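Local coordinates for diaminobutyrate-pyruvate transaminase and L-2,4-diaminobutyrate decarboxylase (Vibrio parahaemolyticus, PDB 2QMA), which probably decarboxylates L-2,4-diaminobutyrate with pyridoxal 5'-phosphate, the chain here being the C-terminal decarboxylase domain of a longer protein that also carries a transaminase, at residues Asp130-Asp133 with Thr139-Glu142; Asp160-Ser165 with Ser342-Leu347; Gly166-Asn171 with His212-Lys217; Phe327-Ser332 with Phe381-Asn386. One frame throughout, in Å; residues are numbered along the deposited sequence.

Contact 1: Asp130-Asp133 with Thr139-Glu142; sequences DSWD and TYVE
Trp132 and Tyr140 meet as an offset edge-to-face (T-shaped) pair: the edge of the indole is directed at the face of the phenol ring, the centroids of the Trp132 five-membered ring and the Tyr140 ring being 5.1 Å apart and the planes inclined at 66°. Packing is closest at the indole nitrogen. Trp132 NE1 comes within 3.3 Å of Tyr140 CE2, which lies at the indole edge and in its plane, while Trp132 CD1 sits 4.0 Å from Tyr140 CZ. With CG anti to the backbone N (chi1 -170°), the Trp132 side chain brings NE1 and CD1 of the indole against the outer part (CE2, CZ, OH) of the Tyr140 ring. Asp130-Asp133 belongs to the loop that joins helix 113-125 to helix 136-152, closing in a short 3-10 turn just before the second helix, so the aromatic pair folds the connection back on the first turns of that helix. Thr139 fits more loosely: its CB stays 4.2 Å from Trp132 CD1, and its OG1, 4.0 Å from Trp132 CA, is hydrogen-bonded to the carbonyl of Ala135, one helical turn earlier. The loop is braced by its own polar groups, Ser131 OG giving a 2.7 Å hydrogen bond to Asp133 OD1 while Gln134 bonds to both Ser131 and Asp130. Trp132, Thr139 and Tyr140 all remain partly exposed, so the looser side lies at the surface. The second subunit covers another part: Tyr56 of that subunit packs edge-to-face with Trp132, and Arg446 of the same subunit makes a salt bridge to Asp133.

Contact 2: Asp160-Ser165 with Ser342-Leu347; sequences DGIFTS and SNFKFL
Strand Asp160-Thr164 and the 3-10 turns of Ser342-Leu347 keep their backbones well apart, the nearest CA atoms, those of Asp160 and Phe344, being 8.9 Å from each other. One side chain bridges this distance. Phe344 reaches from the turns to the strand, and its ring puts the far edge, not a face, against the strand backbone at Gly161. Phe344 CE2 is 3.8 Å from Gly161 N, which lies at the ring edge in the ring plane, and Phe344 CZ is 4.0 Å from Gly161 CA. The flanking residues both direct their CB atoms to the turns: Asp160 CB stands 4.0 Å from Phe344 CE2, and Ile162 CG1 is 3.9 Å from Phe344 CZ, the Ile162 chain running past the ring in the opposite direction. Ile162 is nearly eclipsed (chi1 5°), so the finer placing of its branches is doubtful. The Asp160 carboxylate is engaged chiefly by Gln143 of helix 136-152; its OD1 also takes a weak 2.8 Å bond from Gly161 N. Leu347 N donates to Phe344 O over 2.9 Å, which fixes the turn that carries the ring. Phe344 also touches Val338, at the end of the neighbouring strand. Strand 160-164 is an edge strand of the mixed seven-stranded sheet within this chain, paired antiparallel with strand 334-338, and the Phe344 ring lies beside this edge; a mainly parallel sheet with one antiparallel strand is the core of the large domain in fold-type I pyridoxal-phosphate enzymes.

Contact 3: Gly166-Asn171 with His212-Lys217; sequences GGTQSN and HFTVQK
Asn171 and Thr214 are joined by a nearly straight hydrogen bond, Asn171 ND2 donating to Thr214 OG1 over 2.9 Å at an N-H...O angle of 167°. The hydroxyl lies only 3° out of the amide plane, and the two side chains cross at about a right angle. The other branch of Thr214 turns to Thr168: Thr214 CG2 packs tightly at 3.2 Å from Thr168 OG1 and 3.7 Å from Thr168 CG2. A chi1 of 52° places Thr214 OG1 between the backbone N and the carbonyl carbon, where a second partner grips it: His212 ND1 at 3.0 Å, with either atom a possible donor. The buried Asn171 amide has further partners: His292 and Ser320 at OD1, Asp294 at ND2. The Thr168 side chain is about 7 Å from that of Lys325, the predicted cofactor lysine, which carries no cofactor here, so the network borders the probable pyridoxal-phosphate pocket. Gly166 is the N-cap of helix 167-187, which follows strand 160-164; helix 214-221 follows strand 203-208 and rests on it through Val215. Asn171 thereby links the starts of the two helices to strands 290-295 and 318-322.

Contact 4: Phe327-Ser332 with Phe381-Asn386; sequences FYQTIS and FMTMQN
The loop that follows the predicted cofactor lysine, Lys325, in this fold-type I decarboxylase domain is tied to helix 377-386 through Gln329 and Thr383. Thr383 OG1 donates to Gln329 OE1 over 3.0 Å, approaching well to the side of the carbonyl (C=O...O angle 100°) and 16° from its plane. Thr383 OG1 also has a weak hydrogen bond with Lys379 O. The amide cannot turn freely, because Gln329 NE2 is held by Phe327 O at 2.8 Å. A bend in the Gln329 chain at chi2 (-53°) turns the amide so that NE2 meets this carbonyl of its own loop while OE1 faces the helix. Thr383 CG2 comes over the amide from one side of its plane, 3.7 Å from Gln329 NE2. Both residues are buried, and Pro114 and Ala115 of helix 113-125 lie against them. The second subunit borders the same region: its Arg374 bonds to Ile331 O, and its Lys76 to Gln385 OE1. Within the helix, Gln385 folds back on the preceding turn, and its NE2 donates to Phe381 O over 3.2 Å from above the carbonyl plane. Gln385 NE2 also stands 3.2 Å above the plane of the Phe381 ring, offset toward its rim.

How the contacts relate
Contact 1 comes first along the chain and closes a short local loop at the start of helix 136-152. That helix leads to strand 160-164, where contact 2 opens; it closes only at 342-347, after a long excursion. Contact 3 lies wholly within this excursion, joining the helices that follow strands 160-164 and 203-208. Contact 4 opens within it too, at 327-332, but closes beyond it at 381-386, so contacts 2 and 4 cross. Neighbours touch directly: Glu142 probably bonds to Phe163, Thr164 to Ser170, Val141 packs on Phe381, and Ser165 on Ser332. Contacts 1 and 4 both border the second subunit, and contact 2 packs on an edge strand of the central sheet.

Contact 1: Asp130-Asp133 with Thr139-Glu142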
loop_
_atom_site.group_PDB
_atom_site.type_symbol
_atom_site.label_atom_id
_atom_site.label_comp_id
_atom_site.label_asym_id
_atom_site.label_seq_id
_atom_site.Cartn_x
_atom_site.Cartn_y
_atom_site.Cartn_z
ATOM N N ASP A 130 -3.211 10.677 5.269
ATOM C CA ASP A 130 -4.574 11.098 4.972
ATOM C C ASP A 130 -4.927 12.485 5.510
ATOM O O ASP A 130 -5.915 13.102 5.050
ATOM C CB ASP A 130 -5.621 10.060 5.371
ATOM C CG ASP A 130 -5.329 9.396 6.689
ATOM O OD1 ASP A 130 -4.152 9.027 6.945
ATOM O OD2 ASP A 130 -6.296 9.170 7.446
ATOM N N SER A 131 -4.154 12.989 6.478
ATOM C CA SER A 131 -4.416 14.342 6.909
ATOM C C SER A 131 -3.149 15.024 7.385
ATOM O O SER A 131 -2.216 14.365 7.840
ATOM C CB SER A 131 -5.425 14.363 8.059
ATOM O OG SER A 131 -4.930 13.608 9.130
ATOM N N TRP A 132 -3.187 16.358 7.323
ATOM C CA TRP A 132 -2.044 17.171 7.737
ATOM C C TRP A 132 -1.703 16.898 9.202
ATOM O O TRP A 132 -0.512 16.724 9.528
ATOM C CB TRP A 132 -2.339 18.638 7.510
ATOM C CG TRP A 132 -1.088 19.522 7.694
ATOM C CD1 TRP A 132 -0.246 19.968 6.720
ATOM C CD2 TRP A 132 -0.594 20.051 8.926
ATOM N NE1 TRP A 132 0.757 20.754 7.266
ATOM C CE2 TRP A 132 0.563 20.823 8.619
ATOM C CE3 TRP A 132 -1.013 19.949 10.267
ATOM C CZ2 TRP A 132 1.307 21.476 9.596
ATOM C CZ3 TRP A 132 -0.266 20.611 11.243
ATOM C CH2 TRP A 132 0.889 21.362 10.890
ATOM N N ASP A 133 -2.717 16.843 10.084
ATOM C CA ASP A 133 -2.459 16.546 11.532
ATOM C C ASP A 133 -1.996 15.126 11.875
ATOM O O ASP A 133 -1.964 14.744 13.057
ATOM C CB ASP A 133 -3.647 16.967 12.424
ATOM C CG ASP A 133 -4.908 16.146 12.188
ATOM O OD1 ASP A 133 -4.985 15.374 11.208
ATOM O OD2 ASP A 133 -5.845 16.287 13.014
ATOM N N THR A 139 3.073 15.817 4.336
ATOM C CA THR A 139 2.102 16.260 3.316
ATOM C C THR A 139 2.783 17.153 2.297
ATOM O O THR A 139 2.569 17.003 1.100
ATOM C CB THR A 139 0.927 16.974 3.960
ATOM O OG1 THR A 139 0.152 15.986 4.666
ATOM C CG2 THR A 139 0.071 17.642 2.891
ATOM N N TYR A 140 3.619 18.072 2.782
ATOM C CA TYR A 140 4.267 19.013 1.888
ATOM C C TYR A 140 5.370 18.327 1.078
ATOM O O TYR A 140 5.551 18.657 -0.090
ATOM C CB TYR A 140 4.827 20.180 2.680
ATOM C CG TYR A 140 3.812 21.021 3.397
ATOM C CD1 TYR A 140 2.677 21.512 2.747
ATOM C CD2 TYR A 140 4.012 21.376 4.732
ATOM C CE1 TYR A 140 1.769 22.320 3.427
ATOM C CE2 TYR A 140 3.114 22.196 5.402
ATOM C CZ TYR A 140 2.009 22.644 4.763
ATOM O OH TYR A 140 1.126 23.446 5.460
ATOM N N VAL A 141 6.081 17.370 1.694
ATOM C CA VAL A 141 7.080 16.554 0.976
ATOM C C VAL A 141 6.426 15.848 -0.208
ATOM O O VAL A 141 6.914 15.968 -1.327
ATOM C CB VAL A 141 7.803 15.536 1.891
ATOM C CG1 VAL A 141 8.630 14.504 1.091
ATOM C CG2 VAL A 141 8.717 16.305 2.941
ATOM N N GLU A 142 5.336 15.113 0.052
ATOM C CA GLU A 142 4.578 14.453 -1.023
ATOM C C GLU A 142 4.169 15.459 -2.133
ATOM O O GLU A 142 4.396 15.190 -3.337
ATOM C CB GLU A 142 3.339 13.700 -0.504
ATOM C CG GLU A 142 2.704 12.940 -1.673
ATOM C CD GLU A 142 1.650 11.932 -1.332
ATOM O OE1 GLU A 142 1.831 11.124 -0.390
ATOM O OE2 GLU A 142 0.654 11.914 -2.097
#

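Contact 2: Asp160-Ser165 with Ser342-Leu347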
loop_
_atom_site.group_PDB
_atom_site.type_symbol
_atom_site.label_atom_id
_atom_site.label_comp_id
_atom_site.label_asym_id
_atom_site.label_seq_id
_atom_site.Cartn_x
_atom_site.Cartn_y
_atom_site.Cartn_z
ATOM N N ASP A 160 -1.651 17.575 -11.504
ATOM C CA ASP A 160 -1.429 17.206 -10.097
ATOM C C ASP A 160 -1.267 15.694 -10.053
ATOM O O ASP A 160 -1.296 15.040 -11.099
ATOM C CB ASP A 160 -2.587 17.710 -9.206
ATOM C CG ASP A 160 -2.228 17.780 -7.718
ATOM O OD1 ASP A 160 -1.052 17.500 -7.326
ATOM O OD2 ASP A 160 -3.163 18.156 -6.951
ATOM N N GLY A 161 -1.075 15.129 -8.857
ATOM C CA GLY A 161 -0.881 13.712 -8.731
ATOM C C GLY A 161 -1.055 13.313 -7.283
ATOM O O GLY A 161 -1.253 14.175 -6.412
ATOM N N ILE A 162 -0.987 12.015 -7.024
ATOM C CA ILE A 162 -0.920 11.509 -5.661
ATOM C C ILE A 162 -0.180 10.206 -5.674
ATOM O O ILE A 162 -0.275 9.424 -6.636
ATOM C CB ILE A 162 -2.257 11.071 -5.051
ATOM C CG1 ILE A 162 -3.395 11.133 -6.041
ATOM C CG2 ILE A 162 -2.397 11.495 -3.501
ATOM C CD1 ILE A 162 -3.297 9.885 -6.867
ATOM N N PHE A 163 0.448 9.900 -4.553
ATOM C CA PHE A 163 1.178 8.658 -4.449
ATOM C C PHE A 163 0.214 7.533 -4.171
ATOM O O PHE A 163 -0.764 7.722 -3.464
ATOM C CB PHE A 163 2.244 8.748 -3.355
ATOM C CG PHE A 163 3.573 9.218 -3.854
ATOM C CD1 PHE A 163 3.746 10.537 -4.293
ATOM C CD2 PHE A 163 4.657 8.317 -3.914
ATOM C CE1 PHE A 163 5.013 10.971 -4.754
ATOM C CE2 PHE A 163 5.940 8.739 -4.345
ATOM C CZ PHE A 163 6.110 10.058 -4.782
ATOM N N THR A 164 0.491 6.383 -4.760
ATOM C CA THR A 164 -0.357 5.202 -4.657
ATOM C C THR A 164 0.532 4.007 -4.211
ATOM O O THR A 164 1.760 4.128 -4.103
ATOM C CB THR A 164 -0.969 4.833 -6.033
ATOM O OG1 THR A 164 0.099 4.425 -6.902
ATOM C CG2 THR A 164 -1.751 6.001 -6.635
ATOM N N SER A 165 -0.078 2.854 -3.981
ATOM C CA SER A 165 0.688 1.634 -3.682
ATOM C C SER A 165 1.494 1.041 -4.864
ATOM O O SER A 165 2.325 0.143 -4.666
ATOM C CB SER A 165 -0.242 0.581 -3.152
ATOM O OG SER A 165 -1.106 0.204 -4.193
ATOM N N SER A 342 -8.760 18.935 -11.959
ATOM C CA SER A 342 -10.211 18.987 -11.809
ATOM C C SER A 342 -10.818 17.571 -11.932
ATOM O O SER A 342 -11.880 17.290 -11.356
ATOM C CB SER A 342 -10.854 20.011 -12.759
ATOM O OG SER A 342 -11.069 19.414 -14.007
ATOM N N ASN A 343 -10.123 16.677 -12.644
ATOM C CA ASN A 343 -10.562 15.317 -12.758
ATOM C C ASN A 343 -10.561 14.521 -11.428
ATOM O O ASN A 343 -11.280 13.534 -11.305
ATOM C CB ASN A 343 -9.791 14.561 -13.873
ATOM C CG ASN A 343 -10.155 15.031 -15.289
ATOM O OD1 ASN A 343 -9.289 15.137 -16.184
ATOM N ND2 ASN A 343 -11.411 15.283 -15.503
ATOM N N PHE A 344 -9.757 14.948 -10.458
ATOM C CA PHE A 344 -9.767 14.364 -9.108
ATOM C C PHE A 344 -11.113 14.595 -8.373
ATOM O O PHE A 344 -11.378 13.914 -7.391
ATOM C CB PHE A 344 -8.579 14.887 -8.246
ATOM C CG PHE A 344 -7.256 14.250 -8.567
ATOM C CD1 PHE A 344 -7.177 12.884 -8.816
ATOM C CD2 PHE A 344 -6.073 14.995 -8.558
ATOM C CE1 PHE A 344 -5.969 12.264 -9.087
ATOM C CE2 PHE A 344 -4.847 14.382 -8.832
ATOM C CZ PHE A 344 -4.783 13.022 -9.100
ATOM N N LYS A 345 -11.939 15.528 -8.864
ATOM C CA LYS A 345 -13.250 15.852 -8.284
ATOM C C LYS A 345 -14.141 14.618 -8.199
ATOM O O LYS A 345 -14.975 14.544 -7.314
ATOM C CB LYS A 345 -13.975 16.970 -9.066
ATOM C CG LYS A 345 -14.665 16.487 -10.345
ATOM C CD LYS A 345 -15.042 17.593 -11.294
ATOM C CE LYS A 345 -15.445 17.007 -12.656
ATOM N NZ LYS A 345 -16.218 17.983 -13.486
ATOM N N PHE A 346 -13.955 13.670 -9.127
ATOM C CA PHE A 346 -14.701 12.397 -9.123
ATOM C C PHE A 346 -14.429 11.509 -7.904
ATOM O O PHE A 346 -15.285 10.707 -7.529
ATOM C CB PHE A 346 -14.482 11.625 -10.441
ATOM C CG PHE A 346 -14.908 12.401 -11.674
ATOM C CD1 PHE A 346 -16.214 12.887 -11.794
ATOM C CD2 PHE A 346 -13.999 12.647 -12.702
ATOM C CE1 PHE A 346 -16.631 13.604 -12.932
ATOM C CE2 PHE A 346 -14.387 13.349 -13.838
ATOM C CZ PHE A 346 -15.709 13.834 -13.961
ATOM N N LEU A 347 -13.265 11.689 -7.283
ATOM C CA LEU A 347 -12.807 10.888 -6.136
ATOM C C LEU A 347 -13.284 11.397 -4.801
ATOM O O LEU A 347 -13.059 10.755 -3.774
ATOM C CB LEU A 347 -11.276 10.894 -6.068
ATOM C CG LEU A 347 -10.455 10.128 -7.081
ATOM C CD1 LEU A 347 -9.057 10.718 -7.093
ATOM C CD2 LEU A 347 -10.399 8.635 -6.778
#

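Contact 3: Gly166-Asn171 with His212-Lys217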
loop_
_atom_site.group_PDB
_atom_site.type_symbol
_atom_site.label_atom_id
_atom_site.label_comp_id
_atom_site.label_asym_id
_atom_site.label_seq_id
_atom_site.Cartn_x
_atom_site.Cartn_y
_atom_site.Cartn_z
ATOM N N GLY A 166 1.262 1.521 -6.078
ATOM C CA GLY A 166 2.087 1.103 -7.201
ATOM C C GLY A 166 1.255 1.008 -8.459
ATOM O O GLY A 166 0.127 1.497 -8.478
ATOM N N GLY A 167 1.829 0.375 -9.485
ATOM C CA GLY A 167 1.293 0.400 -10.837
ATOM C C GLY A 167 -0.120 -0.140 -10.928
ATOM O O GLY A 167 -0.893 0.338 -11.762
ATOM N N THR A 168 -0.467 -1.122 -10.092
ATOM C CA THR A 168 -1.826 -1.707 -10.164
ATOM C C THR A 168 -2.861 -0.701 -9.696
ATOM O O THR A 168 -3.853 -0.449 -10.382
ATOM C CB THR A 168 -1.927 -2.998 -9.312
ATOM O OG1 THR A 168 -1.125 -4.013 -9.934
ATOM C CG2 THR A 168 -3.314 -3.473 -9.228
ATOM N N GLN A 169 -2.611 -0.120 -8.527
ATOM C CA GLN A 169 -3.542 0.843 -7.993
ATOM C C GLN A 169 -3.590 2.078 -8.900
ATOM O O GLN A 169 -4.652 2.718 -9.063
ATOM C CB GLN A 169 -3.178 1.191 -6.544
ATOM C CG GLN A 169 -3.966 2.344 -5.940
ATOM C CD GLN A 169 -3.720 2.441 -4.449
ATOM O OE1 GLN A 169 -2.871 3.203 -4.006
ATOM N NE2 GLN A 169 -4.424 1.614 -3.670
ATOM N N SER A 170 -2.437 2.457 -9.457
ATOM C CA SER A 170 -2.415 3.619 -10.322
ATOM C C SER A 170 -3.222 3.356 -11.593
ATOM O O SER A 170 -4.045 4.193 -11.958
ATOM C CB SER A 170 -0.994 4.081 -10.651
ATOM O OG SER A 170 -0.323 4.550 -9.469
ATOM N N ASN A 171 -3.008 2.202 -12.237
ATOM C CA ASN A 171 -3.841 1.807 -13.390
ATOM C C ASN A 171 -5.336 1.829 -13.125
ATOM O O ASN A 171 -6.086 2.415 -13.876
ATOM C CB ASN A 171 -3.422 0.453 -13.954
ATOM C CG ASN A 171 -2.185 0.544 -14.800
ATOM O OD1 ASN A 171 -1.710 1.640 -15.144
ATOM N ND2 ASN A 171 -1.643 -0.619 -15.167
ATOM N N HIS A 212 -0.533 -4.462 -19.719
ATOM C CA HIS A 212 -0.570 -5.180 -18.434
ATOM C C HIS A 212 -1.989 -5.649 -18.074
ATOM O O HIS A 212 -2.956 -4.941 -18.313
ATOM C CB HIS A 212 0.066 -4.362 -17.301
ATOM C CG HIS A 212 0.459 -5.203 -16.129
ATOM N ND1 HIS A 212 -0.280 -5.251 -14.967
ATOM C CD2 HIS A 212 1.485 -6.075 -15.963
ATOM C CE1 HIS A 212 0.293 -6.092 -14.119
ATOM N NE2 HIS A 212 1.356 -6.618 -14.706
ATOM N N PHE A 213 -2.096 -6.863 -17.531
ATOM C CA PHE A 213 -3.416 -7.456 -17.309
ATOM C C PHE A 213 -4.188 -6.734 -16.213
ATOM O O PHE A 213 -5.353 -7.037 -15.986
ATOM C CB PHE A 213 -3.342 -8.973 -17.035
ATOM C CG PHE A 213 -4.644 -9.697 -17.319
ATOM C CD1 PHE A 213 -4.905 -10.214 -18.589
ATOM C CD2 PHE A 213 -5.626 -9.829 -16.325
ATOM C CE1 PHE A 213 -6.110 -10.867 -18.859
ATOM C CE2 PHE A 213 -6.831 -10.479 -16.583
ATOM C CZ PHE A 213 -7.076 -11.000 -17.851
ATOM N N THR A 214 -3.557 -5.753 -15.556
ATOM C CA THR A 214 -4.311 -4.899 -14.644
ATOM C C THR A 214 -5.319 -4.018 -15.419
ATOM O O THR A 214 -6.132 -3.338 -14.787
ATOM C CB THR A 214 -3.445 -4.022 -13.676
ATOM O OG1 THR A 214 -2.456 -3.282 -14.410
ATOM C CG2 THR A 214 -2.758 -4.892 -12.596
ATOM N N VAL A 215 -5.283 -4.021 -16.754
ATOM C CA VAL A 215 -6.373 -3.340 -17.526
ATOM C C VAL A 215 -7.676 -4.141 -17.416
ATOM O O VAL A 215 -8.708 -3.603 -17.061
ATOM C CB VAL A 215 -6.043 -3.017 -19.041
ATOM C CG1 VAL A 215 -7.239 -2.344 -19.749
ATOM C CG2 VAL A 215 -4.814 -2.121 -19.171
ATOM N N GLN A 216 -7.621 -5.427 -17.759
ATOM C CA GLN A 216 -8.758 -6.323 -17.590
ATOM C C GLN A 216 -9.167 -6.360 -16.100
ATOM O O GLN A 216 -10.342 -6.265 -15.775
ATOM C CB GLN A 216 -8.361 -7.720 -18.058
ATOM C CG GLN A 216 -8.195 -7.810 -19.559
ATOM C CD GLN A 216 -6.840 -7.311 -20.148
ATOM O OE1 GLN A 216 -6.044 -6.595 -19.526
ATOM N NE2 GLN A 216 -6.597 -7.714 -21.379
ATOM N N LYS A 217 -8.179 -6.466 -15.202
ATOM C CA LYS A 217 -8.487 -6.613 -13.760
ATOM C C LYS A 217 -9.116 -5.308 -13.268
ATOM O O LYS A 217 -10.043 -5.326 -12.461
ATOM C CB LYS A 217 -7.237 -6.932 -12.935
ATOM C CG LYS A 217 -6.620 -8.280 -13.259
ATOM C CD LYS A 217 -5.464 -8.600 -12.326
ATOM C CE LYS A 217 -5.804 -9.766 -11.414
ATOM N NZ LYS A 217 -4.552 -10.350 -10.790
#

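Contact 4: Phe327-Ser332 with Phe381-Asn386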
loop_
_atom_site.group_PDB
_atom_site.type_symbol
_atom_site.label_atom_id
_atom_site.label_comp_id
_atom_site.label_asym_id
_atom_site.label_seq_id
_atom_site.Cartn_x
_atom_site.Cartn_y
_atom_site.Cartn_z
ATOM N N PHE A 327 13.083 3.140 -11.022
ATOM C CA PHE A 327 13.636 4.201 -10.139
ATOM C C PHE A 327 14.317 3.651 -8.864
ATOM O O PHE A 327 14.830 4.420 -8.033
ATOM C CB PHE A 327 12.554 5.166 -9.687
ATOM C CG PHE A 327 12.007 6.100 -10.767
ATOM C CD1 PHE A 327 12.434 7.436 -10.851
ATOM C CD2 PHE A 327 10.976 5.671 -11.617
ATOM C CE1 PHE A 327 11.870 8.322 -11.801
ATOM C CE2 PHE A 327 10.429 6.520 -12.558
ATOM C CZ PHE A 327 10.863 7.860 -12.646
ATOM N N TYR A 328 14.301 2.329 -8.711
ATOM C CA TYR A 328 14.997 1.625 -7.609
ATOM C C TYR A 328 14.515 1.887 -6.178
ATOM O O TYR A 328 15.222 1.572 -5.213
ATOM C CB TYR A 328 16.486 1.953 -7.676
ATOM C CG TYR A 328 17.083 1.702 -9.037
ATOM C CD1 TYR A 328 17.200 0.398 -9.539
ATOM C CD2 TYR A 328 17.622 2.756 -9.783
ATOM C CE1 TYR A 328 17.799 0.146 -10.780
ATOM C CE2 TYR A 328 18.250 2.506 -11.048
ATOM C CZ TYR A 328 18.307 1.195 -11.527
ATOM O OH TYR A 328 18.887 0.935 -12.744
ATOM N N GLN A 329 13.320 2.461 -6.037
ATOM C CA GLN A 329 12.750 2.681 -4.717
ATOM C C GLN A 329 12.237 1.354 -4.133
ATOM O O GLN A 329 11.820 0.472 -4.884
ATOM C CB GLN A 329 11.615 3.742 -4.790
ATOM C CG GLN A 329 12.106 5.055 -5.456
ATOM C CD GLN A 329 13.380 5.615 -4.791
ATOM O OE1 GLN A 329 13.318 6.187 -3.702
ATOM N NE2 GLN A 329 14.531 5.419 -5.433
ATOM N N THR A 330 12.225 1.232 -2.806
ATOM C CA THR A 330 11.612 0.075 -2.168
ATOM C C THR A 330 10.069 0.021 -2.385
ATOM O O THR A 330 9.372 1.062 -2.438
ATOM C CB THR A 330 11.892 0.039 -0.655
ATOM O OG1 THR A 330 11.560 1.300 -0.100
ATOM C CG2 THR A 330 13.396 -0.273 -0.324
ATOM N N ILE A 331 9.538 -1.188 -2.514
ATOM C CA ILE A 331 8.067 -1.350 -2.526
ATOM C C ILE A 331 7.452 -0.852 -1.215
ATOM O O ILE A 331 8.016 -1.136 -0.174
ATOM C CB ILE A 331 7.691 -2.828 -2.769
ATOM C CG1 ILE A 331 8.231 -3.292 -4.133
ATOM C CG2 ILE A 331 6.161 -3.060 -2.625
ATOM C CD1 ILE A 331 8.606 -4.781 -4.113
ATOM N N SER A 332 6.338 -0.088 -1.202
ATOM C CA SER A 332 5.628 0.510 -2.350
ATOM C C SER A 332 6.114 1.915 -2.631
ATOM O O SER A 332 6.539 2.658 -1.717
ATOM C CB SER A 332 4.135 0.622 -2.010
ATOM O OG SER A 332 3.994 1.100 -0.656
ATOM N N PHE A 381 11.936 11.840 -2.498
ATOM C CA PHE A 381 12.417 13.149 -2.047
ATOM C C PHE A 381 13.899 13.031 -1.682
ATOM O O PHE A 381 14.717 13.856 -2.121
ATOM C CB PHE A 381 11.545 13.651 -0.880
ATOM C CG PHE A 381 11.938 14.992 -0.307
ATOM C CD1 PHE A 381 11.613 16.171 -0.962
ATOM C CD2 PHE A 381 12.544 15.072 0.945
ATOM C CE1 PHE A 381 11.906 17.406 -0.395
ATOM C CE2 PHE A 381 12.848 16.311 1.503
ATOM C CZ PHE A 381 12.521 17.470 0.837
HETATM N N MSE A 382 14.254 11.984 -0.935
HETATM C CA MSE A 382 15.664 11.757 -0.552
HETATM C C MSE A 382 16.531 11.303 -1.722
HETATM O O MSE A 382 17.648 11.813 -1.910
HETATM C CB MSE A 382 15.773 10.776 0.625
HETATM C CG MSE A 382 15.026 11.309 1.845
HETATM SE SE MSE A 382 15.323 10.377 3.507
HETATM C CE MSE A 382 17.268 10.260 3.437
ATOM N N THR A 383 16.006 10.381 -2.525
ATOM C CA THR A 383 16.717 9.869 -3.694
ATOM C C THR A 383 17.138 10.986 -4.678
ATOM O O THR A 383 18.305 10.990 -5.168
ATOM C CB THR A 383 15.878 8.786 -4.408
ATOM O OG1 THR A 383 15.975 7.538 -3.690
ATOM C CG2 THR A 383 16.346 8.607 -5.841
HETATM N N MSE A 384 16.234 11.936 -4.948
HETATM C CA MSE A 384 16.550 13.031 -5.903
HETATM C C MSE A 384 17.543 14.080 -5.371
HETATM O O MSE A 384 18.191 14.801 -6.155
HETATM C CB MSE A 384 15.278 13.691 -6.438
HETATM C CG MSE A 384 14.397 12.711 -7.254
HETATM SE SE MSE A 384 15.339 11.656 -8.592
HETATM C CE MSE A 384 15.748 10.113 -7.590
ATOM N N GLN A 385 17.617 14.196 -4.052
ATOM C CA GLN A 385 18.630 15.048 -3.415
ATOM C C GLN A 385 20.026 14.446 -3.428
ATOM O O GLN A 385 21.028 15.192 -3.458
ATOM C CB GLN A 385 18.248 15.373 -1.982
ATOM C CG GLN A 385 17.077 16.326 -1.839
ATOM C CD GLN A 385 16.778 16.504 -0.370
ATOM O OE1 GLN A 385 17.541 17.151 0.347
ATOM N NE2 GLN A 385 15.710 15.865 0.104
ATOM N N ASN A 386 20.070 13.116 -3.397
ATOM C CA ASN A 386 21.270 12.311 -3.177
ATOM C C ASN A 386 21.871 11.809 -4.515
ATOM O O ASN A 386 22.880 12.330 -4.999
ATOM C CB ASN A 386 20.916 11.156 -2.219
ATOM C CG ASN A 386 22.031 10.124 -2.057
ATOM O OD1 ASN A 386 21.764 8.908 -2.025
ATOM N ND2 ASN A 386 23.292 10.597 -1.943
#